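Local coordinates for protein SnoK (Streptomyces nogalater, PDB 5EPA) that binds iron and 2-oxoglutarate at a non-heme centre and acts as a carbocyclase in nogalamycin biosynthesis, at residues A[51-56]-A[89-94]; A[82-87]-A[117-122]. All coordinates share one frame; numbering follows the deposited sequence.

From the N terminus, helix 47-64 comes first and supplies residues 51-56; the chain then runs through strands 67-70 and 76-81 into the 82-87 turn, which belongs to interaction 2. Just one residue further on, 89-94 packs back on that helix and closes interaction 1 across 32 intervening residues. After helix 98-108 the chain enters strand 112-122, whose residues 117-122 meet 82-87 and close interaction 2. The two loops therefore cross rather than nest. They also touch, since L91 CB packs 3.7 Å from W85 CA, so the outer helix is joined through one short connection to the large sheet beside the 2-oxoglutarate pocket.

Interaction 1. Residues A[51-56]-A[89-94]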
loop_
_atom_site.group_PDB
_atom_site.type_symbol
_atom_site.label_atom_id
_atom_site.label_comp_id
_atom_site.label_asym_id
_atom_site.label_seq_id
_atom_site.Cartn_x
_atom_site.Cartn_y
_atom_site.Cartn_z
ATOM N N THR A 51 14.401 7.552 -10.457
ATOM C CA THR A 51 14.588 8.980 -10.658
ATOM C C THR A 51 13.398 9.593 -11.409
ATOM O O THR A 51 12.917 10.642 -11.025
ATOM C CB THR A 51 15.861 9.264 -11.473
ATOM O OG1 THR A 51 16.988 8.847 -10.709
ATOM C CG2 THR A 51 16.027 10.764 -11.811
ATOM N N ALA A 52 12.968 8.947 -12.476
ATOM C CA ALA A 52 11.868 9.476 -13.311
ATOM C C ALA A 52 10.533 9.440 -12.559
ATOM O O ALA A 52 9.788 10.400 -12.575
ATOM C CB ALA A 52 11.745 8.701 -14.612
ATOM N N PHE A 53 10.270 8.353 -11.841
ATOM C CA PHE A 53 9.013 8.245 -11.108
ATOM C C PHE A 53 9.006 9.180 -9.915
ATOM O O PHE A 53 7.981 9.802 -9.618
ATOM C CB PHE A 53 8.712 6.804 -10.688
ATOM C CG PHE A 53 8.294 5.936 -11.816
ATOM C CD1 PHE A 53 7.305 6.342 -12.680
ATOM C CD2 PHE A 53 8.892 4.727 -12.039
ATOM C CE1 PHE A 53 6.945 5.565 -13.785
ATOM C CE2 PHE A 53 8.523 3.931 -13.130
ATOM C CZ PHE A 53 7.551 4.359 -14.004
ATOM N N ARG A 54 10.135 9.303 -9.226
ATOM C CA ARG A 54 10.196 10.249 -8.111
ATOM C C ARG A 54 9.937 11.693 -8.592
ATOM O O ARG A 54 9.236 12.449 -7.941
ATOM C CB ARG A 54 11.531 10.192 -7.407
ATOM C CG ARG A 54 11.606 11.151 -6.252
ATOM C CD ARG A 54 12.900 10.982 -5.476
ATOM N NE ARG A 54 12.937 11.950 -4.368
ATOM C CZ ARG A 54 13.952 12.067 -3.514
ATOM N NH1 ARG A 54 15.021 11.260 -3.617
ATOM N NH2 ARG A 54 13.899 12.965 -2.543
ATOM N N ALA A 55 10.525 12.062 -9.718
ATOM C CA ALA A 55 10.343 13.401 -10.263
ATOM C C ALA A 55 8.880 13.686 -10.613
ATOM O O ALA A 55 8.375 14.773 -10.373
ATOM C CB ALA A 55 11.234 13.631 -11.502
ATOM N N ALA A 56 8.230 12.705 -11.207
ATOM C CA ALA A 56 6.793 12.811 -11.550
ATOM C C ALA A 56 5.933 12.960 -10.312
ATOM O O ALA A 56 5.051 13.793 -10.266
ATOM C CB ALA A 56 6.357 11.600 -12.328
ATOM N N PRO A 89 0.377 11.855 -16.294
ATOM C CA PRO A 89 0.451 10.898 -17.415
ATOM C C PRO A 89 1.468 9.743 -17.214
ATOM O O PRO A 89 1.154 8.615 -17.535
ATOM C CB PRO A 89 0.891 11.759 -18.592
ATOM C CG PRO A 89 0.508 13.156 -18.213
ATOM C CD PRO A 89 0.540 13.248 -16.718
ATOM N N GLU A 90 2.682 10.048 -16.770
ATOM C CA GLU A 90 3.747 9.053 -16.607
ATOM C C GLU A 90 3.507 8.018 -15.508
ATOM O O GLU A 90 4.133 6.965 -15.529
ATOM C CB GLU A 90 5.112 9.718 -16.353
ATOM C CG GLU A 90 5.720 10.344 -17.617
ATOM C CD GLU A 90 6.898 11.307 -17.341
ATOM O OE1 GLU A 90 7.505 11.178 -16.211
ATOM O OE2 GLU A 90 7.205 12.167 -18.212
ATOM N N LEU A 91 2.580 8.276 -14.587
ATOM C CA LEU A 91 2.389 7.342 -13.458
ATOM C C LEU A 91 1.558 6.121 -13.812
ATOM O O LEU A 91 1.500 5.161 -13.048
ATOM C CB LEU A 91 1.817 8.051 -12.240
ATOM C CG LEU A 91 2.801 9.033 -11.632
ATOM C CD1 LEU A 91 2.172 9.742 -10.460
ATOM C CD2 LEU A 91 4.103 8.366 -11.214
ATOM N N ARG A 92 0.888 6.159 -14.956
ATOM C CA ARG A 92 0.190 4.980 -15.434
ATOM C C ARG A 92 1.189 3.852 -15.598
ATOM O O ARG A 92 0.853 2.699 -15.377
ATOM C CB ARG A 92 -0.521 5.276 -16.792
ATOM C CG ARG A 92 -1.232 4.083 -17.440
ATOM C CD ARG A 92 -1.853 4.503 -18.800
ATOM N NE ARG A 92 -2.939 5.428 -18.540
ATOM C CZ ARG A 92 -4.187 5.057 -18.278
ATOM N NH1 ARG A 92 -4.547 3.770 -18.340
ATOM N NH2 ARG A 92 -5.101 5.989 -17.995
ATOM N N SER A 93 2.381 4.201 -16.057
ATOM C CA SER A 93 3.404 3.205 -16.353
ATOM C C SER A 93 4.086 2.723 -15.065
ATOM O O SER A 93 4.863 1.826 -15.111
ATOM C CB SER A 93 4.432 3.760 -17.360
ATOM O OG SER A 93 5.154 4.831 -16.764
ATOM N N LEU A 94 3.752 3.335 -13.938
ATOM C CA LEU A 94 4.150 2.846 -12.647
ATOM C C LEU A 94 3.167 1.808 -12.135
ATOM O O LEU A 94 3.573 0.718 -11.784
ATOM C CB LEU A 94 4.258 3.984 -11.619
ATOM C CG LEU A 94 4.743 3.615 -10.236
ATOM C CD1 LEU A 94 6.131 2.992 -10.270
ATOM C CD2 LEU A 94 4.774 4.830 -9.334
#
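Apolar helix packing centred on one aromatic ring makes this contact: F53, on helix 47-64, inserts its phenyl group against the turn that leads into helix 92-95, in a partly buried outer layer of the protein. With CG anti to the carbonyl carbon (chi1 -73°), the F53 side chain extends from a helix flank to the other segment. L94 covers one face of the ring, its CD1 standing 3.9 Å from the ring centroid of F53 and only 16° off the normal, a CH-pi contact offset toward the rim. The ring's edge faces polar atoms instead: CE1 of F53 lies 3.6 Å from E90 O, with S93 OG also near the ring plane. Those two oxygens are already joined, because S93 OG donates a 2.7 Å hydrogen bond to E90 O, a local link within 89-94. In this member of the PhyH family, within the cupin clan, the contact lies away from the cofactor site, with the L94 side chain about 13 Å from the bound 2-oxoglutarate. L91 and F53 run past one another in opposite senses, L91 CD2 coming in at a slant to the ring and ending 4.1 Å from A56 CB; C57 and V60 of the same helix also touch L91. Replacing F53 with an alanine would probably leave L94 CD1 without the face it packs on and open a gap between the helix and the turn. On the solvent-exposed side of the contact, E90 reaches its extended chain toward the helix, bringing OE1 4.1 Å from A56 CB.

Interaction 2. Residues A[82-87]-A[117-122]; sequences AQAWQK and SDILVK. With AKG (2-oxoglutaric acid), chain H.
S117 meets the indole of W85 at its edge, where S117 N lies in the ring plane, while Q86 CG covers one face 3.6 Å above that plane, offset toward the rim. S117 OG takes a weak 3.0 Å hydrogen bond from W85 N, bent to 130°; its stronger partner is H236, on the neighbouring strand 233-242. With chi1 at 82°, OG sits between the serine's own backbone N and carbonyl carbon, which brings it to W85 N. A straighter bond runs beside it, from A84 N to S117 O at 2.9 Å and 171°, although the donor stands above the carbonyl plane. To one side of these polar links, the A84 methyl group packs 3.9 Å from I119 CG1. At the start of the turn, D118 OD2 lies 3.4 Å from A82 CA, and a water donates to both D118 OD1 and Q83 OE1; the latter also bonds S116. K87 folds back to give its NZ to A82 O at 2.9 Å, clasping the 3-10 turn. Farther along the strand, L120 and K122 line the 2-oxoglutarate pocket, with K122 CE 3.5 Å from AKG O4, and K122 NZ is hydrogen-bonded to T130, another residue of that pocket. The A84 N to S117 O bond ties the chain, just after strand 76-81, to the neighbouring strand 112-122 in the antiparallel sheet of the cupin-type fold. Strand 112-122 runs between strands 76-81 and 233-242, and W85 and S117 both pack on V95 of helix 92-95.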
loop_
_atom_site.group_PDB
_atom_site.type_symbol
_atom_site.label_atom_id
_atom_site.label_comp_id
_atom_site.label_asym_id
_atom_site.label_seq_id
_atom_site.Cartn_x
_atom_site.Cartn_y
_atom_site.Cartn_z
ATOM N N ALA A 82 -3.815 11.186 -2.875
ATOM C CA ALA A 82 -4.615 9.998 -3.199
ATOM C C ALA A 82 -4.958 9.970 -4.707
ATOM O O ALA A 82 -4.854 10.970 -5.392
ATOM C CB ALA A 82 -5.883 10.006 -2.386
ATOM N N GLN A 83 -5.310 8.781 -5.207
ATOM C CA GLN A 83 -5.560 8.556 -6.648
ATOM C C GLN A 83 -4.426 9.137 -7.483
ATOM O O GLN A 83 -4.634 9.725 -8.548
ATOM C CB GLN A 83 -6.880 9.180 -7.081
ATOM C CG GLN A 83 -8.112 8.422 -6.612
ATOM C CD GLN A 83 -8.336 8.526 -5.117
ATOM O OE1 GLN A 83 -8.358 7.513 -4.408
ATOM N NE2 GLN A 83 -8.497 9.739 -4.621
ATOM N N ALA A 84 -3.228 8.977 -6.971
ATOM C CA ALA A 84 -2.091 9.724 -7.451
ATOM C C ALA A 84 -1.729 9.407 -8.877
ATOM O O ALA A 84 -1.347 10.303 -9.626
ATOM C CB ALA A 84 -0.858 9.481 -6.538
ATOM N N TRP A 85 -1.838 8.138 -9.258
ATOM C CA TRP A 85 -1.431 7.716 -10.585
ATOM C C TRP A 85 -2.260 8.373 -11.672
ATOM O O TRP A 85 -1.821 8.484 -12.794
ATOM C CB TRP A 85 -1.487 6.212 -10.750
ATOM C CG TRP A 85 -2.860 5.672 -10.934
ATOM C CD1 TRP A 85 -3.707 5.239 -9.959
ATOM C CD2 TRP A 85 -3.526 5.431 -12.182
ATOM N NE1 TRP A 85 -4.889 4.800 -10.508
ATOM C CE2 TRP A 85 -4.795 4.883 -11.871
ATOM C CE3 TRP A 85 -3.197 5.680 -13.541
ATOM C CZ2 TRP A 85 -5.716 4.567 -12.847
ATOM C CZ3 TRP A 85 -4.111 5.345 -14.519
ATOM C CH2 TRP A 85 -5.369 4.805 -14.178
ATOM N N GLN A 86 -3.474 8.793 -11.326
ATOM C CA GLN A 86 -4.404 9.402 -12.304
ATOM C C GLN A 86 -3.996 10.812 -12.573
ATOM O O GLN A 86 -4.524 11.438 -13.485
ATOM C CB GLN A 86 -5.829 9.431 -11.758
ATOM C CG GLN A 86 -6.464 8.081 -11.526
ATOM C CD GLN A 86 -7.805 8.148 -10.803
ATOM O OE1 GLN A 86 -8.465 9.198 -10.764
ATOM N NE2 GLN A 86 -8.229 7.022 -10.227
ATOM N N LYS A 87 -3.082 11.350 -11.771
ATOM C CA LYS A 87 -2.822 12.803 -11.764
ATOM C C LYS A 87 -1.532 13.206 -12.463
ATOM O O LYS A 87 -1.157 14.374 -12.472
ATOM C CB LYS A 87 -2.877 13.325 -10.331
ATOM C CG LYS A 87 -4.313 13.362 -9.844
ATOM C CD LYS A 87 -4.467 13.394 -8.350
ATOM C CE LYS A 87 -5.942 13.217 -7.992
ATOM N NZ LYS A 87 -6.107 13.280 -6.511
ATOM N N SER A 117 -3.709 4.584 -6.163
ATOM C CA SER A 117 -2.359 4.684 -5.647
ATOM C C SER A 117 -2.221 5.927 -4.808
ATOM O O SER A 117 -3.023 6.872 -4.949
ATOM C CB SER A 117 -1.336 4.652 -6.786
ATOM O OG SER A 117 -1.154 5.905 -7.412
ATOM N N ASP A 118 -1.186 5.948 -3.987
ATOM C CA ASP A 118 -0.907 7.107 -3.173
ATOM C C ASP A 118 0.568 7.454 -3.192
ATOM O O ASP A 118 1.420 6.567 -3.130
ATOM C CB ASP A 118 -1.257 6.851 -1.716
ATOM C CG ASP A 118 -2.739 6.774 -1.480
ATOM O OD1 ASP A 118 -3.332 5.723 -1.777
ATOM O OD2 ASP A 118 -3.318 7.758 -0.967
ATOM N N ILE A 119 0.861 8.744 -3.224
ATOM C CA ILE A 119 2.189 9.202 -2.919
ATOM C C ILE A 119 2.276 9.251 -1.403
ATOM O O ILE A 119 1.388 9.798 -0.737
ATOM C CB ILE A 119 2.429 10.562 -3.519
ATOM C CG1 ILE A 119 2.588 10.461 -5.039
ATOM C CG2 ILE A 119 3.701 11.163 -2.939
ATOM C CD1 ILE A 119 2.373 11.794 -5.739
ATOM N N LEU A 120 3.320 8.642 -0.835
ATOM C CA LEU A 120 3.412 8.460 0.645
ATOM C C LEU A 120 4.739 8.959 1.195
ATOM O O LEU A 120 5.774 8.279 1.113
ATOM C CB LEU A 120 3.239 6.983 1.017
ATOM C CG LEU A 120 1.907 6.346 0.616
ATOM C CD1 LEU A 120 2.110 4.829 0.580
ATOM C CD2 LEU A 120 0.765 6.737 1.534
ATOM N N VAL A 121 4.703 10.172 1.734
ATOM C CA VAL A 121 5.928 10.913 2.105
ATOM C C VAL A 121 6.015 11.057 3.602
ATOM O O VAL A 121 5.005 11.365 4.253
ATOM C CB VAL A 121 5.940 12.322 1.472
ATOM C CG1 VAL A 121 6.972 13.225 2.120
ATOM C CG2 VAL A 121 6.260 12.235 -0.009
ATOM N N LYS A 122 7.201 10.829 4.153
ATOM C CA LYS A 122 7.461 11.160 5.566
ATOM C C LYS A 122 8.630 12.138 5.670
ATOM O O LYS A 122 9.732 11.786 5.311
ATOM C CB LYS A 122 7.765 9.913 6.430
ATOM C CG LYS A 122 6.544 9.078 6.834
ATOM C CD LYS A 122 6.952 7.982 7.826
ATOM C CE LYS A 122 5.810 7.019 8.188
ATOM N NZ LYS A 122 4.991 7.521 9.310
HETATM C C1 AKG H . 0.149 1.016 3.071
HETATM O O1 AKG H . 0.843 1.049 2.024
HETATM O O2 AKG H . -0.904 0.347 3.244
HETATM C C2 AKG H . 0.536 1.833 4.218
HETATM O O5 AKG H . -0.203 1.717 5.184
HETATM C C3 AKG H . 1.751 2.725 4.173
HETATM C C4 AKG H . 1.937 3.689 5.348
HETATM C C5 AKG H . 3.250 4.478 5.191
HETATM O O3 AKG H . 3.797 4.648 4.053
HETATM O O4 AKG H . 3.795 4.965 6.184
HETATM O O HOH W 1 -5.793 6.469 -2.773
#